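Local coordinates for protein alpha-fucosidase GH29 (Fusarium graminearum, PDB 4PSR) that hydrolyses alpha-linked L-fucose as a family GH29 alpha-L-fucosidase, and probably removes alpha-1,6-linked core fucose from the glycans of glycoproteins, at residues 382-387 with 403-408. Residues are numbered along the deposited sequence; the frame is centred on the assembly and turned at random.
Sequences YGEGPN and SDIRFT. With NAG (2-acetamido-2-deoxy-beta-D-glucopyranose), chain E.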
loop_
_atom_site.group_PDB
_atom_site.type_symbol
_atom_site.label_atom_id
_atom_site.label_comp_id
_atom_site.label_asym_id
_atom_site.label_seq_id
_atom_site.Cartn_x
_atom_site.Cartn_y
_atom_site.Cartn_z
ATOM N N TYR A 382 5.191 -16.456 -3.223
ATOM C CA TYR A 382 4.307 -15.757 -2.265
ATOM C C TYR A 382 3.273 -16.667 -1.607
ATOM O O TYR A 382 2.823 -16.398 -0.501
ATOM C CB TYR A 382 3.601 -14.542 -2.875
ATOM C CG TYR A 382 2.561 -14.871 -3.877
ATOM C CD1 TYR A 382 1.270 -15.173 -3.493
ATOM C CD2 TYR A 382 2.875 -14.865 -5.227
ATOM C CE1 TYR A 382 0.299 -15.490 -4.452
ATOM C CE2 TYR A 382 1.945 -15.174 -6.168
ATOM C CZ TYR A 382 0.676 -15.475 -5.784
ATOM O OH TYR A 382 -0.248 -15.773 -6.757
ATOM N N GLY A 383 2.869 -17.725 -2.300
ATOM C CA GLY A 383 1.744 -18.524 -1.837
ATOM C C GLY A 383 1.367 -19.620 -2.808
ATOM O O GLY A 383 1.990 -19.796 -3.868
ATOM N N GLU A 384 0.312 -20.333 -2.431
ATOM C CA GLU A 384 -0.267 -21.418 -3.230
ATOM C C GLU A 384 -1.773 -21.462 -3.056
ATOM O O GLU A 384 -2.285 -21.077 -2.019
ATOM C CB GLU A 384 0.268 -22.784 -2.789
ATOM C CG GLU A 384 1.755 -22.889 -2.711
ATOM C CD GLU A 384 2.264 -24.228 -2.140
ATOM O OE1 GLU A 384 1.461 -25.160 -1.878
ATOM O OE2 GLU A 384 3.493 -24.323 -1.973
ATOM N N GLY A 385 -2.461 -21.993 -4.059
ATOM C CA GLY A 385 -3.890 -22.251 -3.942
ATOM C C GLY A 385 -4.703 -21.590 -5.038
ATOM O O GLY A 385 -4.173 -20.854 -5.856
ATOM N N PRO A 386 -6.014 -21.865 -5.052
ATOM C CA PRO A 386 -6.901 -21.444 -6.133
ATOM C C PRO A 386 -7.376 -20.001 -6.043
ATOM O O PRO A 386 -7.662 -19.401 -7.100
ATOM C CB PRO A 386 -8.076 -22.414 -5.993
ATOM C CG PRO A 386 -8.116 -22.749 -4.550
ATOM C CD PRO A 386 -6.674 -22.799 -4.126
ATOM N N ASN A 387 -7.454 -19.438 -4.837
ATOM C CA ASN A 387 -7.987 -18.083 -4.666
ATOM C C ASN A 387 -6.866 -17.048 -4.775
ATOM O O ASN A 387 -5.966 -16.992 -3.931
ATOM C CB ASN A 387 -8.753 -17.984 -3.359
ATOM C CG ASN A 387 -9.969 -18.919 -3.334
ATOM O OD1 ASN A 387 -10.874 -18.780 -4.163
ATOM N ND2 ASN A 387 -9.991 -19.864 -2.407
ATOM N N SER A 403 -7.833 -24.021 1.308
ATOM C CA SER A 403 -7.064 -24.413 0.127
ATOM C C SER A 403 -5.889 -23.473 -0.200
ATOM O O SER A 403 -5.075 -23.760 -1.069
ATOM C CB SER A 403 -7.980 -24.462 -1.103
ATOM O OG SER A 403 -8.960 -25.496 -0.988
ATOM N N ASP A 404 -5.808 -22.355 0.522
ATOM C CA ASP A 404 -4.873 -21.269 0.194
ATOM C C ASP A 404 -3.848 -21.077 1.288
ATOM O O ASP A 404 -4.196 -21.086 2.471
ATOM C CB ASP A 404 -5.628 -19.954 0.014
ATOM C CG ASP A 404 -6.711 -20.042 -1.036
ATOM O OD1 ASP A 404 -6.336 -20.300 -2.206
ATOM O OD2 ASP A 404 -7.885 -19.791 -0.679
ATOM N N ILE A 405 -2.586 -20.936 0.899
ATOM C CA ILE A 405 -1.543 -20.531 1.829
ATOM C C ILE A 405 -0.735 -19.349 1.306
ATOM O O ILE A 405 -0.566 -19.157 0.091
ATOM C CB ILE A 405 -0.588 -21.694 2.209
ATOM C CG1 ILE A 405 0.024 -22.334 0.960
ATOM C CG2 ILE A 405 -1.332 -22.725 3.056
ATOM C CD1 ILE A 405 1.030 -23.436 1.251
ATOM N N ARG A 406 -0.251 -18.550 2.254
ATOM C CA ARG A 406 0.644 -17.418 1.973
ATOM C C ARG A 406 1.899 -17.578 2.835
ATOM O O ARG A 406 1.827 -17.966 4.009
ATOM C CB ARG A 406 -0.033 -16.082 2.264
ATOM C CG ARG A 406 -1.239 -15.796 1.350
ATOM C CD ARG A 406 -0.815 -15.654 -0.091
ATOM N NE ARG A 406 -1.918 -15.319 -0.997
ATOM C CZ ARG A 406 -2.710 -16.204 -1.581
ATOM N NH1 ARG A 406 -2.581 -17.503 -1.368
ATOM N NH2 ARG A 406 -3.666 -15.780 -2.397
ATOM N N PHE A 407 3.046 -17.287 2.258
ATOM C CA PHE A 407 4.330 -17.484 2.923
ATOM C C PHE A 407 4.924 -16.155 3.396
ATOM O O PHE A 407 4.817 -15.126 2.705
ATOM C CB PHE A 407 5.324 -18.096 1.937
ATOM C CG PHE A 407 4.932 -19.452 1.409
ATOM C CD1 PHE A 407 4.882 -20.564 2.258
ATOM C CD2 PHE A 407 4.673 -19.623 0.073
ATOM C CE1 PHE A 407 4.559 -21.816 1.748
ATOM C CE2 PHE A 407 4.337 -20.882 -0.438
ATOM C CZ PHE A 407 4.291 -21.974 0.402
ATOM N N THR A 408 5.612 -16.181 4.530
ATOM C CA THR A 408 6.499 -15.093 4.935
ATOM C C THR A 408 7.691 -15.769 5.627
ATOM O O THR A 408 7.603 -16.954 5.984
ATOM C CB THR A 408 5.832 -14.122 5.922
ATOM O OG1 THR A 408 5.255 -14.874 7.002
ATOM C CG2 THR A 408 4.753 -13.257 5.259
HETATM C C1 NAG E . -12.000 -23.206 -1.375
HETATM C C2 NAG E . -13.095 -24.260 -1.387
HETATM C C3 NAG E . -12.951 -25.133 -2.627
HETATM C C4 NAG E . -12.937 -24.260 -3.873
HETATM C C5 NAG E . -11.887 -23.155 -3.746
HETATM C C6 NAG E . -11.937 -22.174 -4.893
HETATM C C7 NAG E . -14.033 -25.100 0.726
HETATM C C8 NAG E . -13.804 -25.981 1.917
HETATM N N2 NAG E . -13.047 -25.069 -0.177
HETATM O O3 NAG E . -14.044 -26.046 -2.697
HETATM O O4 NAG E . -12.625 -25.036 -5.021
HETATM O O5 NAG E . -12.104 -22.399 -2.549
HETATM O O6 NAG E . -13.200 -21.524 -4.960
HETATM O O7 NAG E . -15.065 -24.456 0.584
HETATM O O HOH W 1 -4.189 -18.996 -3.098
#
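Asp404 and Asn387 grip each other through both carboxylate oxygens at the end of a very short strand pairing. OD2 of Asp404 takes ND2 of Asn387 on its syn lone pair at 2.7 Å, nearly straight at 170°, while OD1 accepts the backbone N of the same asparagine at 3.0 Å. With CG of Asn387 beside its own backbone N, the amide crosses the carboxylate, the planes 65° apart; ND2 also makes a weak bond to O5 of the N-acetylglucosamine. OD2 is held a second time by the backbone N of Asn401, the glycosylated asparagine, tying the attachment site to this end of the sheet.

Arg406 comes back along its strand through a bend at chi2. NH2 reaches the carbonyl O of Asn387 at 3.0 Å within the guanidinium plane, NE forms a salt bridge with Asp331 of the barrel helix 322-334, and NH1 bonds to Ile405 O. That carbonyl is thus shared: Glu384 N approaches from the opposite face. A water links NH1 to Asp404 OD1 and Asn387 O. The CD1-CE1 edge of the Tyr382 ring lies over one face of the guanidinium, toward its rim, with the planes 80° apart, and the tyrosine hydroxyl bonds to Gln388.

Strand 383-384 is the edge of the antiparallel sheet of the beta domain that follows the TIM barrel, and pairs with strand 405-409. Gly383 faces Arg406 in a non-hydrogen-bonded pair; Glu384 and Ile405 form the hydrogen-bonded pair.

On the other face, Glu384 runs alongside Ile405, its OE1 3.6 Å from Ile405 CD1, and OE2 reaches the edge of the Phe407 ring in its plane, 3.4 Å from CZ. OE1 accepts from Lys432 N and OE2 from Asn433 ND2.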